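Local coordinates for protein 401aa long hypothetical glucose-1-phosphate thymidylyltransferase (Sulfolobus tokodaii, PDB 2GGO) that probably works as a bifunctional enzyme of UDP-N-acetylglucosamine and UDP-N-acetylgalactosamine synthesis, coupling sugar 1-phosphates with nucleoside triphosphates to give nucleotide sugars and diphosphate, at residues 5-10 with 22-27; 49-54 with 63-68; 95-100 with 182-187; 109-114 with 118-123; 207-210 with 214-217. All coordinates share one frame; numbering follows the deposited sequence.

Contact 1 of 5, residues 5-10 with 22-27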
# COMPACT_ATOMS: atom_id res chain seq x y z
N ILE A 5 1.68 15.85 -1.39
CA ILE A 5 1.82 14.38 -1.29
C ILE A 5 2.96 13.94 -2.20
O ILE A 5 2.93 14.21 -3.39
CB ILE A 5 0.53 13.65 -1.66
CG1 ILE A 5 -0.60 14.11 -0.74
CG2 ILE A 5 0.71 12.09 -1.53
CD1 ILE A 5 -1.98 13.87 -1.30
N LEU A 6 3.98 13.32 -1.62
CA LEU A 6 5.13 12.87 -2.38
C LEU A 6 4.85 11.42 -2.82
O LEU A 6 4.88 10.48 -2.02
CB LEU A 6 6.41 13.00 -1.55
CG LEU A 6 6.66 14.36 -0.86
CD1 LEU A 6 7.98 14.40 -0.08
CD2 LEU A 6 6.61 15.44 -1.84
N ALA A 7 4.53 11.30 -4.11
CA ALA A 7 4.11 10.06 -4.76
C ALA A 7 4.96 9.78 -6.01
O ALA A 7 4.44 9.35 -7.04
CB ALA A 7 2.66 10.15 -5.13
N ALA A 8 6.26 10.01 -5.90
CA ALA A 8 7.14 9.99 -7.10
C ALA A 8 8.08 8.80 -7.32
O ALA A 8 8.61 8.68 -8.44
CB ALA A 8 7.92 11.28 -7.21
N GLY A 9 8.31 7.94 -6.32
CA GLY A 9 8.83 6.54 -6.57
C GLY A 9 8.18 5.85 -7.80
O GLY A 9 7.09 6.27 -8.24
N SER A 10 8.74 4.74 -8.34
CA SER A 10 9.36 3.62 -7.60
C SER A 10 8.68 3.31 -6.24
O SER A 10 9.08 3.81 -5.17
CB SER A 10 10.89 3.71 -7.52
OG SER A 10 11.46 2.40 -7.57
N PRO A 22 0.44 3.37 -10.18
CA PRO A 22 1.40 3.96 -9.21
C PRO A 22 1.04 3.52 -7.83
O PRO A 22 -0.13 3.26 -7.59
CB PRO A 22 1.22 5.49 -9.37
CG PRO A 22 0.38 5.68 -10.59
CD PRO A 22 -0.40 4.40 -10.81
N LYS A 23 1.99 3.37 -6.91
CA LYS A 23 1.56 2.88 -5.57
C LYS A 23 0.46 3.67 -4.89
O LYS A 23 -0.21 3.13 -4.02
CB LYS A 23 2.70 2.73 -4.59
CG LYS A 23 3.96 3.40 -5.05
CD LYS A 23 4.53 4.29 -3.94
CE LYS A 23 5.62 5.24 -4.50
NZ LYS A 23 6.75 5.46 -3.53
N ALA A 24 0.30 4.94 -5.26
CA ALA A 24 -0.70 5.82 -4.62
C ALA A 24 -2.07 5.27 -4.88
O ALA A 24 -3.02 5.58 -4.16
CB ALA A 24 -0.58 7.23 -5.21
N PHE A 25 -2.18 4.43 -5.91
CA PHE A 25 -3.49 3.86 -6.30
C PHE A 25 -3.76 2.41 -5.82
O PHE A 25 -4.75 1.84 -6.18
CB PHE A 25 -3.73 4.04 -7.79
CG PHE A 25 -3.94 5.46 -8.16
CD1 PHE A 25 -5.20 6.06 -7.98
CD2 PHE A 25 -2.89 6.22 -8.63
CE1 PHE A 25 -5.39 7.39 -8.28
CE2 PHE A 25 -3.07 7.56 -8.92
CZ PHE A 25 -4.33 8.15 -8.75
N VAL A 26 -2.87 1.85 -5.04
CA VAL A 26 -3.09 0.56 -4.37
C VAL A 26 -4.42 0.66 -3.61
O VAL A 26 -4.58 1.63 -2.85
CB VAL A 26 -1.94 0.25 -3.39
CG1 VAL A 26 -2.32 -0.81 -2.36
CG2 VAL A 26 -0.73 -0.22 -4.12
N PRO A 27 -5.37 -0.32 -3.82
CA PRO A 27 -6.62 -0.22 -3.10
C PRO A 27 -6.55 -0.74 -1.66
O PRO A 27 -5.80 -1.68 -1.30
CB PRO A 27 -7.60 -1.02 -3.97
CG PRO A 27 -6.80 -2.00 -4.65
CD PRO A 27 -5.36 -1.53 -4.67
O HOH W 1 2.68 6.76 -6.73
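The amine of K23 meets the backbone of G9 and S10. Its NZ gives a weak hydrogen bond to S10 O at 3.3 Å and lies 3.8 Å from G9 CA. Glycine suits that place, since any CB on G9 would run into the amine. CE of K23 also comes alongside the same carbonyl, 3.8 Å from S10 O. The chain gets there by a nearly eclipsed first torsion (chi1 13°), and bends further along, at chi2 and chi4, bring NZ to the loop. Deeper in, two methyls meet between the backbones, A7 CB and A24 CB, which touch at 4.4 Å; two such small residues let the end of the strand and the 3-10 turn at 23-25 approach closely, with A7 CA and A24 CA 6.4 Å apart. One water links the two backbones, donating to A7 O at 3.1 Å and weakly accepting from A24 N. Further out, A7 and A24 rest on V51 and on I34 and F61 respectively, and D99 stands as a distant, weak ion-pair partner of K23. With an alanine in place of this lysine, the S10 carbonyl and the carboxylate of D99 would probably both lose their cationic neighbour, and the glycine-rich loop would be free to shift. A8, G9 and S10 are probably part of the nucleoside triphosphate site, in the loop that follows the first strand of this nucleotidyltransferase fold. A lysine amine lying along that loop implies a positive lining, consistent with a pocket made for phosphates.

Contact 2 of 5, residues 49-54 with 63-68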
# COMPACT_ATOMS: atom_id res chain seq x y z
N ILE A 49 -4.21 20.85 -2.49
CA ILE A 49 -3.39 19.63 -2.43
C ILE A 49 -2.68 19.44 -3.74
O ILE A 49 -3.29 19.54 -4.77
CB ILE A 49 -4.23 18.37 -2.05
CG1 ILE A 49 -5.07 18.66 -0.79
CG2 ILE A 49 -3.29 17.16 -1.90
CD1 ILE A 49 -6.32 17.75 -0.56
N THR A 50 -1.39 19.18 -3.66
CA THR A 50 -0.56 18.94 -4.81
C THR A 50 0.12 17.57 -4.67
O THR A 50 0.72 17.26 -3.62
CB THR A 50 0.54 19.99 -4.90
OG1 THR A 50 -0.07 21.27 -4.99
CG2 THR A 50 1.41 19.77 -6.14
N VAL A 51 0.07 16.78 -5.74
CA VAL A 51 0.89 15.55 -5.78
C VAL A 51 2.15 15.71 -6.63
O VAL A 51 2.09 16.06 -7.79
CB VAL A 51 0.07 14.34 -6.30
CG1 VAL A 51 0.75 13.05 -5.89
CG2 VAL A 51 -1.31 14.40 -5.76
N ILE A 52 3.31 15.46 -6.04
CA ILE A 52 4.53 15.36 -6.84
C ILE A 52 4.66 13.91 -7.33
O ILE A 52 4.63 12.96 -6.54
CB ILE A 52 5.76 15.82 -6.06
CG1 ILE A 52 5.57 17.31 -5.71
CG2 ILE A 52 7.05 15.61 -6.88
CD1 ILE A 52 5.95 17.68 -4.29
N VAL A 53 4.73 13.76 -8.63
CA VAL A 53 4.71 12.47 -9.28
C VAL A 53 5.90 12.37 -10.25
O VAL A 53 6.66 13.33 -10.43
CB VAL A 53 3.36 12.24 -10.01
CG1 VAL A 53 2.22 12.50 -9.08
CG2 VAL A 53 3.20 13.11 -11.27
N SER A 54 6.10 11.20 -10.86
CA SER A 54 7.08 11.10 -11.92
C SER A 54 6.39 11.41 -13.24
O SER A 54 5.17 11.27 -13.35
CB SER A 54 7.70 9.70 -11.91
OG SER A 54 6.71 8.73 -12.22
N LYS A 63 -5.74 11.81 -14.87
CA LYS A 63 -6.96 11.14 -15.31
C LYS A 63 -7.87 10.71 -14.17
O LYS A 63 -9.09 10.80 -14.29
CB LYS A 63 -6.62 9.96 -16.23
CG LYS A 63 -6.40 10.44 -17.66
CD LYS A 63 -5.51 9.51 -18.50
CE LYS A 63 -5.65 9.84 -20.01
NZ LYS A 63 -6.89 9.24 -20.65
N LYS A 64 -7.27 10.27 -13.05
CA LYS A 64 -7.99 9.72 -11.89
C LYS A 64 -8.40 10.75 -10.82
O LYS A 64 -9.46 10.62 -10.21
CB LYS A 64 -7.18 8.57 -11.27
CG LYS A 64 -7.13 7.30 -12.10
CD LYS A 64 -8.35 6.39 -11.87
CE LYS A 64 -8.04 5.29 -10.85
NZ LYS A 64 -9.13 5.16 -9.78
N LEU A 65 -7.59 11.77 -10.58
CA LEU A 65 -7.84 12.67 -9.45
C LEU A 65 -8.53 13.95 -9.85
O LEU A 65 -7.91 14.81 -10.48
CB LEU A 65 -6.52 12.98 -8.74
CG LEU A 65 -5.82 11.78 -8.09
CD1 LEU A 65 -4.51 12.19 -7.53
CD2 LEU A 65 -6.70 11.23 -7.02
N LYS A 66 -9.79 14.11 -9.44
CA LYS A 66 -10.62 15.25 -9.91
C LYS A 66 -10.04 16.68 -9.67
O LYS A 66 -9.64 17.37 -10.63
CB LYS A 66 -12.07 15.15 -9.41
CG LYS A 66 -13.03 16.19 -10.04
CD LYS A 66 -13.59 15.80 -11.44
CE LYS A 66 -15.11 15.41 -11.39
NZ LYS A 66 -15.59 14.46 -12.47
N GLU A 67 -10.01 17.15 -8.43
CA GLU A 67 -9.62 18.55 -8.24
C GLU A 67 -8.33 18.71 -7.47
O GLU A 67 -8.30 19.38 -6.43
CB GLU A 67 -10.74 19.30 -7.52
CG GLU A 67 -12.11 19.27 -8.25
CD GLU A 67 -13.29 18.79 -7.34
OE1 GLU A 67 -13.36 19.21 -6.14
OE2 GLU A 67 -14.14 17.98 -7.84
N ILE A 68 -7.26 18.13 -7.99
CA ILE A 68 -5.98 18.06 -7.28
C ILE A 68 -4.91 18.46 -8.27
O ILE A 68 -5.02 18.13 -9.45
CB ILE A 68 -5.68 16.60 -6.72
CG1 ILE A 68 -6.78 16.16 -5.74
CG2 ILE A 68 -4.32 16.49 -6.05
CD1 ILE A 68 -6.70 16.77 -4.36
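I68 lies across the strand at I49 and V51, and its two branches divide the work. CG2 stands anti to the backbone N (chi1 -59°), which brings it against V51 CG2 at 3.7 Å and to the carbonyl oxygen of I49 at 3.5 Å. The other branch folds back at its second torsion (chi2 -77°) rather than running out straight, and this turn lays CD1 on I49, 3.7 Å from I49 CB and 3.9 Å from I49 CD1. The two isoleucines cross obliquely, the CD1 methyl of I68 against the CB methine and CD1 methyl of I49. V51 presents CG2, the methyl beside its own backbone N, to this side; the same methyl is approached by L65 CD1 at 4.3 Å. L65 is the first residue to leave helical geometry after helix 58-64, and its extended chain points toward the strand, where I34 of helix 33-43 is a further neighbour. Beta-branched residues suit the strand, and leucine puts a methyl at the end of a longer chain, reaching V51 loosely. Strand 48-53, helix 58-64 and strand 69-72 form a beta-alpha-beta unit, and L65 and I68 pack its helix-to-strand connection onto strand 48-53. Since only carbon branches meet between the side chains, the joint depends on shape and on a partial exclusion of water, while K66 and E67 of the same turn are exposed.

Contact 3 of 5, residues 95-100 with 182-187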
# COMPACT_ATOMS: atom_id res chain seq x y z
N ILE A 95 3.53 18.25 4.27
CA ILE A 95 4.18 17.30 3.37
C ILE A 95 3.83 15.91 3.89
O ILE A 95 4.01 15.63 5.08
CB ILE A 95 5.73 17.54 3.34
CG1 ILE A 95 6.14 18.58 2.30
CG2 ILE A 95 6.47 16.28 2.98
CD1 ILE A 95 5.27 19.80 2.19
N ILE A 96 3.26 15.07 3.04
CA ILE A 96 3.13 13.65 3.40
C ILE A 96 3.64 12.73 2.30
O ILE A 96 3.64 13.09 1.12
CB ILE A 96 1.71 13.21 3.82
CG1 ILE A 96 0.75 13.26 2.65
CG2 ILE A 96 1.20 14.01 5.05
CD1 ILE A 96 -0.54 12.64 3.03
N TYR A 97 4.12 11.55 2.72
CA TYR A 97 4.66 10.55 1.79
C TYR A 97 3.53 9.76 1.22
O TYR A 97 2.57 9.42 1.92
CB TYR A 97 5.69 9.68 2.47
CG TYR A 97 6.96 10.43 2.70
CD1 TYR A 97 7.83 10.71 1.64
CD2 TYR A 97 7.28 10.90 3.96
CE1 TYR A 97 9.01 11.44 1.85
CE2 TYR A 97 8.46 11.61 4.20
CZ TYR A 97 9.31 11.89 3.15
OH TYR A 97 10.47 12.59 3.43
N GLY A 98 3.63 9.50 -0.08
CA GLY A 98 2.53 8.88 -0.79
C GLY A 98 2.23 7.41 -0.49
O GLY A 98 1.27 6.87 -1.05
N ASP A 99 3.02 6.76 0.36
CA ASP A 99 2.76 5.36 0.64
C ASP A 99 2.42 5.03 2.07
O ASP A 99 2.48 3.88 2.46
CB ASP A 99 3.88 4.46 0.14
CG ASP A 99 5.24 4.98 0.50
OD1 ASP A 99 5.36 5.82 1.42
OD2 ASP A 99 6.21 4.53 -0.15
N LEU A 100 2.05 6.05 2.84
CA LEU A 100 1.71 5.85 4.22
C LEU A 100 0.23 5.72 4.32
O LEU A 100 -0.51 6.45 3.66
CB LEU A 100 2.09 7.06 5.08
CG LEU A 100 3.42 7.77 4.83
CD1 LEU A 100 3.42 9.14 5.60
CD2 LEU A 100 4.66 6.88 5.18
N LEU A 182 18.71 12.83 -2.99
CA LEU A 182 18.57 14.07 -2.23
C LEU A 182 17.43 13.87 -1.23
O LEU A 182 16.26 13.78 -1.61
CB LEU A 182 18.33 15.29 -3.14
CG LEU A 182 17.88 16.66 -2.58
CD1 LEU A 182 18.47 17.06 -1.19
CD2 LEU A 182 18.14 17.76 -3.62
N GLU A 183 17.80 13.77 0.04
CA GLU A 183 16.85 13.39 1.09
C GLU A 183 16.29 14.60 1.82
O GLU A 183 16.91 15.67 1.86
CB GLU A 183 17.51 12.43 2.07
CG GLU A 183 17.77 11.06 1.49
CD GLU A 183 18.97 10.37 2.11
OE1 GLU A 183 18.83 9.78 3.21
OE2 GLU A 183 20.06 10.42 1.49
N LEU A 184 15.11 14.43 2.39
CA LEU A 184 14.53 15.48 3.18
C LEU A 184 15.20 15.49 4.54
O LEU A 184 15.79 16.50 4.92
CB LEU A 184 13.01 15.32 3.29
CG LEU A 184 12.17 16.55 3.66
CD1 LEU A 184 12.77 17.87 3.20
CD2 LEU A 184 10.79 16.38 3.08
N THR A 185 15.13 14.37 5.25
CA THR A 185 15.65 14.27 6.62
C THR A 185 17.00 14.97 6.88
O THR A 185 17.21 15.51 7.96
CB THR A 185 15.72 12.81 7.10
OG1 THR A 185 16.27 11.98 6.06
CG2 THR A 185 14.33 12.30 7.44
N ASP A 186 17.89 14.96 5.89
CA ASP A 186 19.20 15.62 5.99
C ASP A 186 19.04 17.09 6.29
O ASP A 186 19.65 17.61 7.23
CB ASP A 186 19.97 15.48 4.68
CG ASP A 186 20.57 14.10 4.48
OD1 ASP A 186 20.74 13.37 5.49
OD2 ASP A 186 20.86 13.76 3.31
N ALA A 187 18.21 17.74 5.46
CA ALA A 187 17.89 19.16 5.57
C ALA A 187 17.16 19.50 6.87
O ALA A 187 17.39 20.55 7.47
CB ALA A 187 17.07 19.60 4.37
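L184 meets Y97 and I95 with successive parts of its side chain. Its CB comes first, 3.7 Å from Y97 OH, so the end of the phenol abuts the root of the leucine. With CG anti to the backbone N (chi1 -159°), the chain is carried on toward the sheet; CG itself sits 4.3 Å from Y97 OH, a looser approach. The branches then part. CD2 stands off the hydroxyl end of the phenol, 3.8 Å from Y97 OH, and also reaches I95 CG2 at 4.3 Å, whereas CD1 takes no part in the touch with Y97. One methyl thus bridges two strand residues that both reach this side of the sheet. The two side chains meet at a slant, the tyrosine coming in hydroxyl first rather than with its ring face. The hydroxyl is not left to carbon alone, being hydrogen-bonded elsewhere in the structure, and along its ring Y97 packs on L6 of strand 2-6. Leucine suits this spot because it is bulky enough to touch both partners without a polar group of its own, while its backbone N bonds to T80 OG1. Y97, T80 and nearby N157 probably bind N-acetyl-alpha-D-glucosamine 1-phosphate. Apolar packing of this kind, from the start of helix 184-194 to the end of strand 92-97, probably backs the sugar-phosphate pocket of the GT-A nucleotidyltransferase fold.

Contact 4 of 5, residues 109-114 with 118-123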
# COMPACT_ATOMS: atom_id res chain seq x y z
N CYS A 109 -4.59 17.70 11.66
CA CYS A 109 -5.35 18.87 12.04
C CYS A 109 -4.63 19.66 13.15
O CYS A 109 -4.74 20.88 13.28
CB CYS A 109 -6.73 18.45 12.51
SG CYS A 109 -7.77 17.58 11.32
N ASN A 110 -3.86 18.94 13.92
CA ASN A 110 -3.25 19.48 15.07
C ASN A 110 -1.95 20.21 14.67
O ASN A 110 -1.72 21.38 15.05
CB ASN A 110 -3.02 18.29 15.98
CG ASN A 110 -2.54 18.67 17.34
OD1 ASN A 110 -3.08 18.19 18.35
ND2 ASN A 110 -1.50 19.51 17.39
N ILE A 111 -1.13 19.53 13.87
CA ILE A 111 0.14 20.05 13.34
C ILE A 111 0.00 21.37 12.54
O ILE A 111 0.85 22.24 12.62
CB ILE A 111 0.92 18.94 12.53
CG1 ILE A 111 2.41 19.25 12.45
CG2 ILE A 111 0.40 18.76 11.12
CD1 ILE A 111 3.25 18.07 11.92
N ILE A 112 -1.09 21.54 11.80
CA ILE A 112 -1.20 22.69 10.89
C ILE A 112 -1.46 23.99 11.64
O ILE A 112 -1.37 25.09 11.07
CB ILE A 112 -2.30 22.47 9.81
CG1 ILE A 112 -3.67 22.29 10.46
CG2 ILE A 112 -1.93 21.30 8.91
CD1 ILE A 112 -4.79 21.92 9.47
N THR A 113 -1.81 23.85 12.92
CA THR A 113 -2.19 25.00 13.74
C THR A 113 -0.93 25.61 14.36
O THR A 113 -1.05 26.59 15.07
CB THR A 113 -3.12 24.60 14.90
OG1 THR A 113 -2.45 23.62 15.71
CG2 THR A 113 -4.41 23.99 14.37
N LEU A 114 0.24 25.02 14.08
CA LEU A 114 1.53 25.37 14.72
C LEU A 114 2.28 26.33 13.82
O LEU A 114 2.29 26.15 12.59
CB LEU A 114 2.40 24.13 14.92
CG LEU A 114 1.91 22.95 15.74
CD1 LEU A 114 2.95 21.90 15.86
CD2 LEU A 114 1.54 23.40 17.10
N ALA A 118 7.10 21.38 12.53
CA ALA A 118 6.82 20.18 13.32
C ALA A 118 6.90 18.87 12.50
O ALA A 118 6.97 18.89 11.27
CB ALA A 118 5.46 20.30 14.05
N ILE A 119 6.87 17.74 13.19
CA ILE A 119 7.09 16.44 12.59
C ILE A 119 6.37 15.40 13.42
O ILE A 119 6.35 15.49 14.64
CB ILE A 119 8.60 16.19 12.48
CG1 ILE A 119 9.05 16.43 11.05
CG2 ILE A 119 9.05 14.82 13.00
CD1 ILE A 119 10.45 16.01 10.82
N ILE A 120 5.72 14.45 12.75
CA ILE A 120 5.02 13.36 13.45
C ILE A 120 5.93 12.15 13.60
O ILE A 120 6.70 11.83 12.71
CB ILE A 120 3.63 13.05 12.83
CG1 ILE A 120 2.73 14.27 13.05
CG2 ILE A 120 3.00 11.81 13.46
CD1 ILE A 120 1.44 14.28 12.27
N GLY A 121 5.87 11.55 14.78
CA GLY A 121 6.64 10.37 15.10
C GLY A 121 5.71 9.31 15.64
O GLY A 121 4.75 9.60 16.37
N VAL A 122 5.98 8.08 15.25
CA VAL A 122 5.14 6.96 15.61
C VAL A 122 6.04 5.90 16.24
O VAL A 122 7.21 5.74 15.86
CB VAL A 122 4.35 6.42 14.35
CG1 VAL A 122 5.29 6.00 13.23
CG2 VAL A 122 3.40 5.29 14.73
N LYS A 123 5.50 5.20 17.24
CA LYS A 123 6.24 4.11 17.87
C LYS A 123 6.01 2.76 17.17
O LYS A 123 4.89 2.20 17.16
CB LYS A 123 5.97 4.05 19.37
CG LYS A 123 6.59 5.21 20.19
CD LYS A 123 6.55 4.86 21.67
CE LYS A 123 6.16 6.05 22.53
NZ LYS A 123 5.03 5.67 23.47
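I111 packs on A118, joining helix 106-111 to strand 117-123 of the mixed central sheet in this GT-A-like, alpha/beta domain. The helix lies over one face of the sheet, and the turn between them is short, so the two elements come together close to where the chain reverses. I111 aims its long branch at the strand: with CG1 anti to the backbone N (chi1 -158°), that atom stands 3.6 Å from A118 CB. Its end, CD1, then runs on across the strand, 3.9 Å from I119 N and 4.0 Å from I120 CG1. The side chain of I120 starts out neither facing I111 nor turned from it, and its chain then comes nearer, so that the end of I111 meets the CG1 methylene of I120. The side chain of I119 leaves from the other face, and strand 197-201 pairs alongside in the sheet. Alanine suits position 118 because I111 CG1 and L114 CD1 both close on its single methyl. Outside the contact, C109 of the same helix is tied by a disulfide to C44, just past helix 33-43. The tightest carbon pair here is L114 CD1 against A118 CB, at 3.5 Å.

Contact 5 of 5, residues 207-210 with 214-217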
# COMPACT_ATOMS: atom_id res chain seq x y z
N MET A 207 1.14 2.63 8.81
CA MET A 207 1.82 1.57 8.08
C MET A 207 2.43 2.23 6.86
O MET A 207 1.74 2.89 6.14
CB MET A 207 0.77 0.53 7.64
CG MET A 207 1.28 -0.67 6.77
SD MET A 207 2.50 -1.69 7.62
CE MET A 207 1.44 -2.59 8.77
N ASP A 208 3.72 2.09 6.61
CA ASP A 208 4.13 2.43 5.25
C ASP A 208 3.93 1.20 4.38
O ASP A 208 4.26 0.07 4.76
CB ASP A 208 5.55 3.00 5.14
CG ASP A 208 6.58 1.97 5.32
OD1 ASP A 208 6.31 1.05 6.13
OD2 ASP A 208 7.66 2.08 4.68
N ILE A 209 3.33 1.40 3.22
CA ILE A 209 3.05 0.27 2.39
C ILE A 209 4.30 0.13 1.56
O ILE A 209 4.39 0.63 0.46
CB ILE A 209 1.80 0.52 1.59
CG1 ILE A 209 0.61 0.65 2.54
CG2 ILE A 209 1.54 -0.62 0.62
CD1 ILE A 209 -0.57 1.22 1.83
N GLY A 210 5.29 -0.52 2.13
CA GLY A 210 6.60 -0.62 1.51
C GLY A 210 7.00 -1.99 1.02
O GLY A 210 8.09 -2.18 0.48
N ASN A 214 2.38 -5.89 2.78
CA ASN A 214 1.71 -4.80 3.51
C ASN A 214 0.40 -4.39 2.91
O ASN A 214 -0.43 -3.88 3.59
CB ASN A 214 2.56 -3.55 3.70
CG ASN A 214 3.90 -3.83 4.40
OD1 ASN A 214 3.98 -4.54 5.41
ND2 ASN A 214 4.94 -3.22 3.89
N ILE A 215 0.17 -4.67 1.63
CA ILE A 215 -1.18 -4.52 1.07
C ILE A 215 -2.22 -5.40 1.81
O ILE A 215 -3.38 -5.00 2.01
CB ILE A 215 -1.18 -4.80 -0.46
CG1 ILE A 215 -0.07 -4.01 -1.16
CG2 ILE A 215 -2.57 -4.58 -1.06
CD1 ILE A 215 -0.16 -4.00 -2.71
N ILE A 216 -1.78 -6.60 2.20
CA ILE A 216 -2.62 -7.45 3.06
C ILE A 216 -2.77 -6.81 4.46
O ILE A 216 -3.85 -6.61 4.93
CB ILE A 216 -2.13 -8.93 3.14
CG1 ILE A 216 -1.98 -9.52 1.71
CG2 ILE A 216 -3.22 -9.72 3.80
CD1 ILE A 216 -1.06 -10.81 1.55
N ASP A 217 -1.67 -6.52 5.12
CA ASP A 217 -1.67 -5.75 6.35
C ASP A 217 -2.74 -4.63 6.34
O ASP A 217 -3.74 -4.72 7.08
CB ASP A 217 -0.26 -5.18 6.57
CG ASP A 217 0.77 -6.25 6.75
OD1 ASP A 217 0.35 -7.41 6.94
OD2 ASP A 217 2.00 -5.98 6.68
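N214 lies against D208 and I209 at the start of helix 212-225, filling the bend where the chain turns out of strand 206-208. Its CB is 4.1 Å from I209 CA, and because CG stands anti to the carbonyl carbon (chi1 -55°), the amide is carried toward the strand end, with CG 3.9 Å from D208 O. The sulfur of M207 lies nearby, its SD 4.1 Å from N214 CG. Asparagine suits this place, since its short polar group lies by the backbone of D208 and G210, in an inverse gamma turn centred on I209 in which G210 N bonds weakly to D208 O. I215 comes next; its CG1 meets I209 CG2 at 4.2 Å, the two chains crossing at about a right angle. V26 and I17 pack beside it. One helical turn after N214, D217 receives M207: the methionine methyl CE rests on D217 CB at 3.8 Å, again nearly perpendicular, the thioether having bent twice to reach it. D208 looks elsewhere, its OD1 held by Y130. A leucine here in place of N214 would probably leave the polar backbone of the gamma turn facing carbon, with the polar group beside D208 and G210 lost. The mixture of thioether, amide and isoleucine implies a join of strand end to helix start that uses polar and apolar surfaces together, close to R13 of the probable nucleotide site, whose NH1 makes a weak bond to G210 O.

Overall arrangement
All five contacts belong to the nucleotidyltransferase region, ahead of the parallel sheets formed by the hexapeptide-repeat part. Contacts 1, 2, 3 and 4 all reach the central seven-stranded sheet, contact 1 near its middle. Strand 2-6 pairs with 48-53 of contact 2 and 92-97 of contact 3, their centres about 11 and 13 Å from that of contact 1. Contact 4 nests inside the chain loop closed by contact 3, their centres about 14 Å apart. Contact 5, last in sequence, touches contact 3 through D99 and I209 and contact 1 through V26 and I215. Strand ends of contacts 1 and 3 thus converge on the probable nucleotide and sugar-phosphate sites, while contact 4 lies farthest out, about 22 Å from the chain centre.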